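Local atomic coordinates of split-Soret cytochrome c (Desulfovibrio desulfuricans, PDB entry 1H21), a protein that carries two c-type hemes and probably a [2Fe-2S] cluster in each subunit of a homodimer and may take part in electron transfer during sulfate reduction. Residues F17-H22 / F96-G101; A48-V53 / F67-L72; G135-S140 / S152-E157. All coordinates share one frame; numbering follows the deposited sequence.

Contact 1 of 3, residues F17-H22 / F96-G101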
loop_
_atom_site.group_PDB
_atom_site.type_symbol
_atom_site.label_atom_id
_atom_site.label_comp_id
_atom_site.label_asym_id
_atom_site.label_seq_id
_atom_site.Cartn_x
_atom_site.Cartn_y
_atom_site.Cartn_z
ATOM N N PHE A 17 -15.374 11.954 -3.713
ATOM C CA PHE A 17 -15.135 12.650 -2.438
ATOM C C PHE A 17 -16.419 13.316 -1.927
ATOM O O PHE A 17 -16.368 14.292 -1.190
ATOM C CB PHE A 17 -14.016 13.699 -2.601
ATOM C CG PHE A 17 -12.867 13.241 -3.489
ATOM C CD1 PHE A 17 -12.428 14.031 -4.546
ATOM C CD2 PHE A 17 -12.270 11.998 -3.310
ATOM C CE1 PHE A 17 -11.416 13.588 -5.418
ATOM C CE2 PHE A 17 -11.266 11.560 -4.181
ATOM C CZ PHE A 17 -10.844 12.365 -5.239
ATOM N N GLY A 18 -17.565 12.747 -2.281
ATOM C CA GLY A 18 -18.829 13.323 -1.873
ATOM C C GLY A 18 -19.457 12.862 -0.567
ATOM O O GLY A 18 -20.599 13.201 -0.292
ATOM N N TRP A 19 -18.764 12.053 0.219
ATOM C CA TRP A 19 -19.317 11.612 1.491
ATOM C C TRP A 19 -19.199 12.767 2.509
ATOM O O TRP A 19 -18.310 13.634 2.381
ATOM C CB TRP A 19 -18.547 10.392 1.991
ATOM C CG TRP A 19 -18.832 9.107 1.246
ATOM C CD1 TRP A 19 -19.494 8.973 0.050
ATOM C CD2 TRP A 19 -18.578 7.767 1.718
ATOM N NE1 TRP A 19 -19.692 7.632 -0.231
ATOM C CE2 TRP A 19 -19.144 6.875 0.775
ATOM C CE3 TRP A 19 -17.943 7.238 2.851
ATOM C CZ2 TRP A 19 -19.098 5.479 0.935
ATOM C CZ3 TRP A 19 -17.896 5.846 3.008
ATOM C CH2 TRP A 19 -18.473 4.988 2.056
ATOM N N LYS A 20 -20.086 12.781 3.505
ATOM C CA LYS A 20 -20.070 13.808 4.551
ATOM C C LYS A 20 -19.205 13.352 5.730
ATOM O O LYS A 20 -19.464 12.312 6.338
ATOM C CB LYS A 20 -21.504 14.140 5.014
ATOM C CG LYS A 20 -21.608 15.006 6.286
ATOM C CD LYS A 20 -22.852 15.900 6.273
ATOM C CE LYS A 20 -22.687 17.007 5.225
ATOM N NZ LYS A 20 -23.714 18.097 5.286
ATOM N N PRO A 21 -18.117 14.080 6.011
ATOM C CA PRO A 21 -17.273 13.669 7.138
ATOM C C PRO A 21 -17.997 13.929 8.462
ATOM O O PRO A 21 -18.875 14.785 8.530
ATOM C CB PRO A 21 -16.037 14.554 6.975
ATOM C CG PRO A 21 -16.591 15.793 6.309
ATOM C CD PRO A 21 -17.535 15.227 5.293
ATOM N N HIS A 22 -17.692 13.133 9.479
ATOM C CA HIS A 22 -18.303 13.291 10.790
ATOM C C HIS A 22 -17.155 13.232 11.783
ATOM O O HIS A 22 -16.234 12.460 11.577
ATOM C CB HIS A 22 -19.254 12.124 11.092
ATOM C CG HIS A 22 -20.451 12.050 10.196
ATOM N ND1 HIS A 22 -21.572 12.836 10.375
ATOM C CD2 HIS A 22 -20.723 11.255 9.136
ATOM C CE1 HIS A 22 -22.476 12.528 9.465
ATOM N NE2 HIS A 22 -21.986 11.568 8.701
ATOM N N PHE A 96 -9.574 9.037 4.132
ATOM C CA PHE A 96 -9.518 10.453 3.789
ATOM C C PHE A 96 -9.991 10.686 2.362
ATOM O O PHE A 96 -10.561 11.753 2.049
ATOM C CB PHE A 96 -8.098 11.013 3.918
ATOM C CG PHE A 96 -7.471 10.799 5.250
ATOM C CD1 PHE A 96 -8.218 10.318 6.334
ATOM C CD2 PHE A 96 -6.117 11.088 5.427
ATOM C CE1 PHE A 96 -7.641 10.134 7.570
ATOM C CE2 PHE A 96 -5.518 10.910 6.666
ATOM C CZ PHE A 96 -6.282 10.431 7.743
ATOM N N SER A 97 -9.767 9.696 1.502
ATOM C CA SER A 97 -10.151 9.848 0.114
ATOM C C SER A 97 -11.627 9.653 -0.158
ATOM O O SER A 97 -12.084 9.838 -1.292
ATOM C CB SER A 97 -9.262 9.024 -0.801
ATOM O OG SER A 97 -7.964 9.622 -0.850
ATOM N N LEU A 98 -12.376 9.334 0.902
ATOM C CA LEU A 98 -13.823 9.183 0.810
ATOM C C LEU A 98 -14.494 10.555 0.948
ATOM O O LEU A 98 -15.644 10.759 0.517
ATOM C CB LEU A 98 -14.324 8.280 1.923
ATOM C CG LEU A 98 -13.871 6.834 1.760
ATOM C CD1 LEU A 98 -14.296 6.044 2.981
ATOM C CD2 LEU A 98 -14.451 6.213 0.464
ATOM N N PHE A 99 -13.739 11.498 1.506
ATOM C CA PHE A 99 -14.232 12.832 1.754
ATOM C C PHE A 99 -13.495 13.956 1.014
ATOM O O PHE A 99 -14.128 14.921 0.557
ATOM C CB PHE A 99 -14.207 13.099 3.259
ATOM C CG PHE A 99 -14.690 11.942 4.091
ATOM C CD1 PHE A 99 -13.780 11.120 4.751
ATOM C CD2 PHE A 99 -16.048 11.653 4.193
ATOM C CE1 PHE A 99 -14.216 10.012 5.505
ATOM C CE2 PHE A 99 -16.499 10.552 4.939
ATOM C CZ PHE A 99 -15.575 9.727 5.600
ATOM N N TRP A 100 -12.176 13.838 0.877
ATOM C CA TRP A 100 -11.395 14.887 0.223
ATOM C C TRP A 100 -10.543 14.396 -0.934
ATOM O O TRP A 100 -10.218 13.226 -1.020
ATOM C CB TRP A 100 -10.484 15.566 1.247
ATOM C CG TRP A 100 -11.218 16.137 2.394
ATOM C CD1 TRP A 100 -11.862 17.337 2.423
ATOM C CD2 TRP A 100 -11.446 15.524 3.681
ATOM N NE1 TRP A 100 -12.488 17.508 3.632
ATOM C CE2 TRP A 100 -12.254 16.416 4.428
ATOM C CE3 TRP A 100 -11.061 14.310 4.266
ATOM C CZ2 TRP A 100 -12.688 16.134 5.747
ATOM C CZ3 TRP A 100 -11.491 14.024 5.576
ATOM C CH2 TRP A 100 -12.303 14.940 6.297
ATOM N N GLY A 101 -10.151 15.307 -1.806
ATOM C CA GLY A 101 -9.323 14.923 -2.926
ATOM C C GLY A 101 -7.840 15.126 -2.689
ATOM O O GLY A 101 -7.414 15.723 -1.699
HETATM O O HOH W 1 -14.301 9.415 -3.246
#
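Phe99 and Leu98, at the end of helix 87-99, form the apolar centre against Trp19. The methylene CB of Trp19 meets Phe99 CD2 at 3.6 Å, while its indole lies alongside Leu98 and points the same way, bringing Trp19 CZ3 to 3.6 Å from Leu98 CD1. Pro21 extends this patch: its CB stands over a face of the Phe99 ring and also reaches Trp100, 3.8 Å from CH2. Further along, the Phe17 ring lies across the turn that follows the helix. Gly101 CA sits over one face in a CH-pi contact, 3.6 Å from the Phe17 ring centroid, and Ser97 O lies at the ring edge, in plane. Phe17 has CG beside its own N (chi1 -39°), which swings the ring over this backbone. At the polar edge, Trp19 N makes a weak hydrogen bond to Leu98 O (3.4 Å), and a water bridges Phe17 N and Ser97 O, so that the carbonyls of Ser97 and Leu98 face the N-terminal loop. Val53 of helix 44-60 touches Trp19 and Leu98, Met56 touches Phe99, Ile190 of helix 165-192 touches Pro21, and Pro68 and Met71 of the second subunit pack on Trp19 and Leu98.

Contact 2 of 3, residues A48-V53 / F67-L72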
loop_
_atom_site.group_PDB
_atom_site.type_symbol
_atom_site.label_atom_id
_atom_site.label_comp_id
_atom_site.label_asym_id
_atom_site.label_seq_id
_atom_site.Cartn_x
_atom_site.Cartn_y
_atom_site.Cartn_z
ATOM N N ALA A 48 -8.266 -0.632 11.322
ATOM C CA ALA A 48 -8.158 0.810 11.216
ATOM C C ALA A 48 -9.239 1.383 10.314
ATOM O O ALA A 48 -9.921 2.339 10.683
ATOM C CB ALA A 48 -6.790 1.203 10.703
ATOM N N PHE A 49 -9.407 0.810 9.128
ATOM C CA PHE A 49 -10.416 1.327 8.205
ATOM C C PHE A 49 -11.783 1.310 8.873
ATOM O O PHE A 49 -12.476 2.321 8.951
ATOM C CB PHE A 49 -10.480 0.508 6.916
ATOM C CG PHE A 49 -11.372 1.117 5.890
ATOM C CD1 PHE A 49 -10.895 2.111 5.045
ATOM C CD2 PHE A 49 -12.714 0.749 5.815
ATOM C CE1 PHE A 49 -11.745 2.754 4.125
ATOM C CE2 PHE A 49 -13.580 1.373 4.905
ATOM C CZ PHE A 49 -13.090 2.384 4.054
ATOM N N TYR A 50 -12.158 0.152 9.383
ATOM C CA TYR A 50 -13.439 0.045 10.044
ATOM C C TYR A 50 -13.616 1.025 11.208
ATOM O O TYR A 50 -14.655 1.667 11.311
ATOM C CB TYR A 50 -13.693 -1.373 10.525
ATOM C CG TYR A 50 -15.111 -1.565 10.999
ATOM C CD1 TYR A 50 -16.075 -2.090 10.146
ATOM C CD2 TYR A 50 -15.497 -1.224 12.300
ATOM C CE1 TYR A 50 -17.386 -2.278 10.569
ATOM C CE2 TYR A 50 -16.813 -1.406 12.733
ATOM C CZ TYR A 50 -17.745 -1.937 11.855
ATOM O OH TYR A 50 -19.036 -2.171 12.255
ATOM N N SER A 51 -12.599 1.191 12.046
ATOM C CA SER A 51 -12.749 2.096 13.172
ATOM C C SER A 51 -13.135 3.512 12.730
ATOM O O SER A 51 -13.616 4.312 13.527
ATOM C CB SER A 51 -11.491 2.112 14.050
ATOM O OG SER A 51 -10.436 2.829 13.460
ATOM N N ILE A 52 -12.975 3.808 11.448
ATOM C CA ILE A 52 -13.300 5.133 10.949
ATOM C C ILE A 52 -14.606 5.152 10.169
ATOM O O ILE A 52 -15.575 5.797 10.570
ATOM C CB ILE A 52 -12.130 5.698 10.113
ATOM C CG1 ILE A 52 -10.991 6.098 11.059
ATOM C CG2 ILE A 52 -12.597 6.836 9.224
ATOM C CD1 ILE A 52 -9.794 6.712 10.391
ATOM N N VAL A 53 -14.650 4.406 9.075
ATOM C CA VAL A 53 -15.840 4.351 8.230
ATOM C C VAL A 53 -16.847 3.371 8.801
ATOM O O VAL A 53 -18.051 3.535 8.617
ATOM C CB VAL A 53 -15.459 3.960 6.790
ATOM C CG1 VAL A 53 -16.686 3.851 5.907
ATOM C CG2 VAL A 53 -14.468 4.978 6.221
ATOM N N PHE A 67 -20.188 -0.113 2.679
ATOM C CA PHE A 67 -18.834 -0.472 2.265
ATOM C C PHE A 67 -18.443 -1.940 2.521
ATOM O O PHE A 67 -18.780 -2.517 3.570
ATOM C CB PHE A 67 -17.826 0.459 2.943
ATOM C CG PHE A 67 -16.475 0.438 2.312
ATOM C CD1 PHE A 67 -16.142 1.374 1.329
ATOM C CD2 PHE A 67 -15.527 -0.514 2.695
ATOM C CE1 PHE A 67 -14.881 1.367 0.733
ATOM C CE2 PHE A 67 -14.268 -0.538 2.115
ATOM C CZ PHE A 67 -13.939 0.409 1.128
ATOM N N PRO A 68 -17.792 -2.587 1.531
ATOM C CA PRO A 68 -17.348 -3.989 1.657
ATOM C C PRO A 68 -16.064 -4.024 2.524
ATOM O O PRO A 68 -14.959 -4.217 2.013
ATOM C CB PRO A 68 -17.088 -4.395 0.197
ATOM C CG PRO A 68 -16.707 -3.097 -0.474
ATOM C CD PRO A 68 -17.631 -2.087 0.145
ATOM N N PHE A 69 -16.229 -3.866 3.834
ATOM C CA PHE A 69 -15.101 -3.775 4.770
ATOM C C PHE A 69 -13.974 -4.785 4.689
ATOM O O PHE A 69 -12.804 -4.416 4.744
ATOM C CB PHE A 69 -15.596 -3.676 6.219
ATOM C CG PHE A 69 -16.465 -2.487 6.473
ATOM C CD1 PHE A 69 -17.839 -2.636 6.622
ATOM C CD2 PHE A 69 -15.932 -1.214 6.491
ATOM C CE1 PHE A 69 -18.652 -1.537 6.777
ATOM C CE2 PHE A 69 -16.750 -0.105 6.650
ATOM C CZ PHE A 69 -18.103 -0.267 6.790
ATOM N N ALA A 70 -14.316 -6.055 4.548
ATOM C CA ALA A 70 -13.300 -7.095 4.484
ATOM C C ALA A 70 -12.334 -6.902 3.320
ATOM O O ALA A 70 -11.271 -7.519 3.305
ATOM C CB ALA A 70 -13.921 -8.443 4.431
ATOM N N MET A 71 -12.667 -6.020 2.376
ATOM C CA MET A 71 -11.771 -5.766 1.257
ATOM C C MET A 71 -10.420 -5.330 1.830
ATOM O O MET A 71 -9.364 -5.596 1.233
ATOM C CB MET A 71 -12.305 -4.667 0.327
ATOM C CG MET A 71 -11.388 -4.379 -0.883
ATOM S SD MET A 71 -11.853 -2.941 -1.893
ATOM C CE MET A 71 -10.777 -1.694 -1.292
ATOM N N LEU A 72 -10.456 -4.700 3.003
ATOM C CA LEU A 72 -9.235 -4.236 3.636
ATOM C C LEU A 72 -8.386 -5.322 4.247
ATOM O O LEU A 72 -7.309 -5.051 4.758
ATOM C CB LEU A 72 -9.488 -3.086 4.603
ATOM C CG LEU A 72 -9.653 -1.874 3.695
ATOM C CD1 LEU A 72 -11.096 -1.452 3.704
ATOM C CD2 LEU A 72 -8.733 -0.752 4.105
#
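Phe49, the first residue of helix segment 48-53 to reach across, meets three side chains of 67-72. With its CG anti to the backbone N (chi1 -173°), the ring extends from the helix and receives Leu72 CD1 over one face in a CH-pi contact, 3.6 Å from the centroid. Its far end lies over a face of the Phe67 ring: Phe49 CE2 is 3.5 Å from Phe67 CE2, the two planes inclined at 33°. At the edge of the Phe49 ring, in plane, comes Phe69 (Phe49 CD2 to Phe69 CD2, 3.8 Å). Tyr50 follows and turns its own edge toward a face of Phe69, an edge-to-face pair with centroids 4.9 Å apart and planes at 67°. The phenol oxygen of Tyr50 hydrogen-bonds to Glu58 OE2 and to the backbone N of Phe10 of the second subunit. The opposite face of Phe69 is taken by Phe67 O from its own segment, which leaves this ring sandwiched between a tyrosine edge and a carbonyl. Val53, one turn after Phe49, completes the surround by setting CG1 4.0 Å from CE2 at the edge of Phe69. Phe67 also meets Phe67 of the second subunit, so this aromatic cluster continues into the dimer interface. All six touching residues are buried, and with no hydrogen bond between the segments, the join of helix 44-60 to loop 67-72, including its 3-10 segment from 69, rests on ring and methyl packing.

Contact 3 of 3, residues G135-S140 / S152-E157. With HEC (heme c), chain H.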
loop_
_atom_site.group_PDB
_atom_site.type_symbol
_atom_site.label_atom_id
_atom_site.label_comp_id
_atom_site.label_asym_id
_atom_site.label_seq_id
_atom_site.Cartn_x
_atom_site.Cartn_y
_atom_site.Cartn_z
ATOM N N GLY A 135 -0.136 -7.542 28.827
ATOM C CA GLY A 135 1.116 -7.009 29.326
ATOM C C GLY A 135 1.703 -5.717 28.819
ATOM O O GLY A 135 0.981 -4.750 28.516
ATOM N N ASP A 136 3.032 -5.726 28.748
ATOM C CA ASP A 136 3.830 -4.588 28.317
ATOM C C ASP A 136 4.625 -4.982 27.104
ATOM O O ASP A 136 5.010 -6.145 26.973
ATOM C CB ASP A 136 4.827 -4.210 29.410
ATOM C CG ASP A 136 4.352 -3.053 30.255
ATOM O OD1 ASP A 136 3.440 -3.264 31.083
ATOM O OD2 ASP A 136 4.880 -1.931 30.084
ATOM N N LEU A 137 4.876 -4.021 26.222
ATOM C CA LEU A 137 5.664 -4.283 25.018
ATOM C C LEU A 137 6.690 -3.173 24.818
ATOM O O LEU A 137 6.439 -2.018 25.172
ATOM C CB LEU A 137 4.772 -4.426 23.776
ATOM C CG LEU A 137 3.982 -5.737 23.681
ATOM C CD1 LEU A 137 2.902 -5.660 22.607
ATOM C CD2 LEU A 137 4.935 -6.904 23.428
ATOM N N PRO A 138 7.891 -3.527 24.324
ATOM C CA PRO A 138 8.961 -2.552 24.084
ATOM C C PRO A 138 8.483 -1.616 22.996
ATOM O O PRO A 138 7.778 -2.037 22.082
ATOM C CB PRO A 138 10.111 -3.416 23.556
ATOM C CG PRO A 138 9.795 -4.792 24.042
ATOM C CD PRO A 138 8.308 -4.870 23.894
ATOM N N MET A 139 8.864 -0.354 23.087
ATOM C CA MET A 139 8.453 0.628 22.094
ATOM C C MET A 139 9.668 1.044 21.277
ATOM O O MET A 139 10.795 1.027 21.786
ATOM C CB MET A 139 7.869 1.866 22.790
ATOM C CG MET A 139 6.646 1.614 23.651
ATOM S SD MET A 139 6.299 3.031 24.710
ATOM C CE MET A 139 7.410 4.284 24.094
ATOM N N SER A 140 9.443 1.442 20.027
ATOM C CA SER A 140 10.528 1.891 19.164
ATOM C C SER A 140 9.995 2.713 18.007
ATOM O O SER A 140 8.796 2.689 17.707
ATOM C CB SER A 140 11.354 0.706 18.641
ATOM O OG SER A 140 10.569 -0.196 17.879
ATOM N N SER A 152 10.542 -6.078 11.116
ATOM C CA SER A 152 11.846 -6.740 11.163
ATOM C C SER A 152 12.859 -6.107 12.124
ATOM O O SER A 152 13.507 -6.821 12.892
ATOM C CB SER A 152 12.426 -6.862 9.750
ATOM O OG SER A 152 11.507 -7.539 8.910
ATOM N N LYS A 153 12.972 -4.778 12.103
ATOM C CA LYS A 153 13.893 -4.043 12.978
ATOM C C LYS A 153 13.514 -4.267 14.456
ATOM O O LYS A 153 14.338 -4.681 15.278
ATOM C CB LYS A 153 13.831 -2.560 12.625
ATOM C CG LYS A 153 14.954 -1.722 13.171
ATOM C CD LYS A 153 14.729 -0.286 12.799
ATOM C CE LYS A 153 15.758 0.577 13.462
ATOM N NZ LYS A 153 15.458 2.016 13.225
ATOM N N TRP A 154 12.241 -4.069 14.771
ATOM C CA TRP A 154 11.750 -4.261 16.133
ATOM C C TRP A 154 12.011 -5.688 16.664
ATOM O O TRP A 154 12.484 -5.851 17.790
ATOM C CB TRP A 154 10.255 -3.920 16.171
ATOM C CG TRP A 154 9.577 -4.057 17.508
ATOM C CD1 TRP A 154 9.408 -3.076 18.455
ATOM C CD2 TRP A 154 8.889 -5.215 18.006
ATOM N NE1 TRP A 154 8.649 -3.554 19.494
ATOM C CE2 TRP A 154 8.315 -4.860 19.246
ATOM C CE3 TRP A 154 8.694 -6.518 17.512
ATOM C CZ2 TRP A 154 7.553 -5.760 20.008
ATOM C CZ3 TRP A 154 7.938 -7.412 18.263
ATOM C CH2 TRP A 154 7.375 -7.028 19.501
ATOM N N CYS A 155 11.690 -6.713 15.872
ATOM C CA CYS A 155 11.913 -8.108 16.272
ATOM C C CYS A 155 13.407 -8.370 16.495
ATOM O O CYS A 155 13.812 -8.975 17.497
ATOM C CB CYS A 155 11.362 -9.084 15.216
ATOM S SG CYS A 155 9.551 -9.332 15.208
ATOM N N TYR A 156 14.220 -7.882 15.562
ATOM C CA TYR A 156 15.674 -8.010 15.618
ATOM C C TYR A 156 16.217 -7.402 16.890
ATOM O O TYR A 156 16.922 -8.068 17.656
ATOM C CB TYR A 156 16.316 -7.283 14.436
ATOM C CG TYR A 156 17.828 -7.254 14.482
ATOM C CD1 TYR A 156 18.564 -8.449 14.537
ATOM C CD2 TYR A 156 18.530 -6.047 14.438
ATOM C CE1 TYR A 156 19.970 -8.451 14.542
ATOM C CE2 TYR A 156 19.940 -6.031 14.439
ATOM C CZ TYR A 156 20.648 -7.245 14.490
ATOM O OH TYR A 156 22.022 -7.265 14.452
ATOM N N GLU A 157 15.959 -6.107 17.046
ATOM C CA GLU A 157 16.392 -5.340 18.197
ATOM C C GLU A 157 15.923 -5.912 19.537
ATOM O O GLU A 157 16.670 -5.883 20.514
ATOM C CB GLU A 157 15.931 -3.889 18.049
ATOM C CG GLU A 157 16.689 -3.139 16.959
ATOM C CD GLU A 157 16.223 -1.690 16.768
ATOM O OE1 GLU A 157 15.120 -1.325 17.255
ATOM O OE2 GLU A 157 16.967 -0.918 16.103
HETATM FE FE HEC H . 15.213 -6.207 4.942
HETATM C CHA HEC H . 15.762 -4.999 8.015
HETATM C CHB HEC H . 15.893 -9.408 6.051
HETATM C CHC HEC H . 14.030 -7.467 2.013
HETATM C CHD HEC H . 15.310 -3.122 3.603
HETATM N NA HEC H . 15.782 -6.975 6.669
HETATM C C1A HEC H . 15.797 -6.342 7.886
HETATM C C2A HEC H . 15.988 -7.257 8.997
HETATM C C3A HEC H . 16.184 -8.514 8.416
HETATM C C4A HEC H . 16.051 -8.320 6.962
HETATM C CMA HEC H . 16.394 -9.862 9.110
HETATM C CAA HEC H . 16.034 -6.904 10.496
HETATM C CBA HEC H . 17.436 -6.608 11.030
HETATM C CGA HEC H . 17.892 -5.165 10.867
HETATM O O1A HEC H . 19.004 -4.925 10.351
HETATM O O2A HEC H . 17.154 -4.264 11.301
HETATM N NB HEC H . 15.061 -8.063 4.164
HETATM C C1B HEC H . 15.423 -9.279 4.740
HETATM C C2B HEC H . 15.042 -10.424 3.887
HETATM C C3B HEC H . 14.389 -9.858 2.803
HETATM C C4B HEC H . 14.459 -8.406 2.969
HETATM C CMB HEC H . 15.346 -11.927 4.115
HETATM C CAB HEC H . 13.793 -10.550 1.735
HETATM C CBB HEC H . 12.727 -11.520 1.977
HETATM N NC HEC H . 14.672 -5.390 3.219
HETATM C C1C HEC H . 14.142 -6.062 2.123
HETATM C C2C HEC H . 13.802 -5.107 1.081
HETATM C C3C HEC H . 14.144 -3.820 1.515
HETATM C C4C HEC H . 14.719 -4.062 2.825
HETATM C CMC HEC H . 13.259 -5.513 -0.308
HETATM C CAC HEC H . 14.127 -2.617 0.758
HETATM C CBC HEC H . 12.923 -1.939 0.212
HETATM N ND HEC H . 15.600 -4.487 5.663
HETATM C C1D HEC H . 15.727 -3.316 4.950
HETATM C C2D HEC H . 15.986 -2.220 5.852
HETATM C C3D HEC H . 16.006 -2.684 7.109
HETATM C C4D HEC H . 15.750 -4.114 6.977
HETATM C CMD HEC H . 16.149 -0.780 5.448
HETATM C CAD HEC H . 16.264 -1.850 8.377
HETATM C CBD HEC H . 17.735 -1.841 8.765
HETATM C CGD HEC H . 17.999 -1.051 10.040
HETATM O O1D HEC H . 17.699 -1.562 11.151
HETATM O O2D HEC H . 18.498 0.096 9.919
#
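Trp154, Ser140 and Pro138 carry the contact, with the indole of Trp154 reaching from helix 147-158 to the extended chain of 135-140. Its CG stands anti to the backbone N (chi1 -180°), and this projects the indole outward from the helix, its pyrrole edge meeting the loop. There NE1 donates a nearly straight hydrogen bond to Pro138 O, 3.1 Å long with an angle of 176° at the hydrogen. The acceptor lies in the indole plane, but the donor stands well above the plane of the carbonyl, 51° out of it. Ser140 OG comes to the same edge, also in plane, 3.2 Å from Trp154 CD1. The ring of Pro138 crosses the indole at about a right angle and sets CD 4.1 Å from Trp154 CZ2, with Leu137 CD2 looser, 4.5 Å from the same CZ2. A cation-pi contact with Arg170 of helix 165-192 adds to the hold on the indole. Beyond Trp154, helix 147-158 turns to a heme c: Tyr156 sets CG 3.5 Å from the propionate carbon CBA, which stands over its ring, and Lys153 CG approaches the propionate oxygen O1D at 3.4 Å. One directional bond, from a buried indole nitrogen to a backbone carbonyl, thus fixes how the indole is turned, while Ser140 OG and looser apolar contacts from Pro138 and Leu137 lie along its rim, joining the loop to a helix whose residues line the heme pocket.

Overall arrangement
Contacts 1 and 2 are neighbours, their centres 14 Å apart, and touch where Leu98 and Trp19 of the first meet Val53 of the second. Along the chain contact 2 falls between the two segments of contact 1, so the N-terminal loop, helix 44-60, the loop at 67-72 and the end of helix 87-99 share one hydrophobic region. Contact 3 comes later in sequence, beside a heme; its centre is 35 Å from that of contact 1, on the opposite side of the chain's centre, and 27 Å from that of contact 2. All three adjoin the second subunit, so contacts 1 and 2 form one joined region at the subunit interface and contact 3 a distant one near the shared hemes.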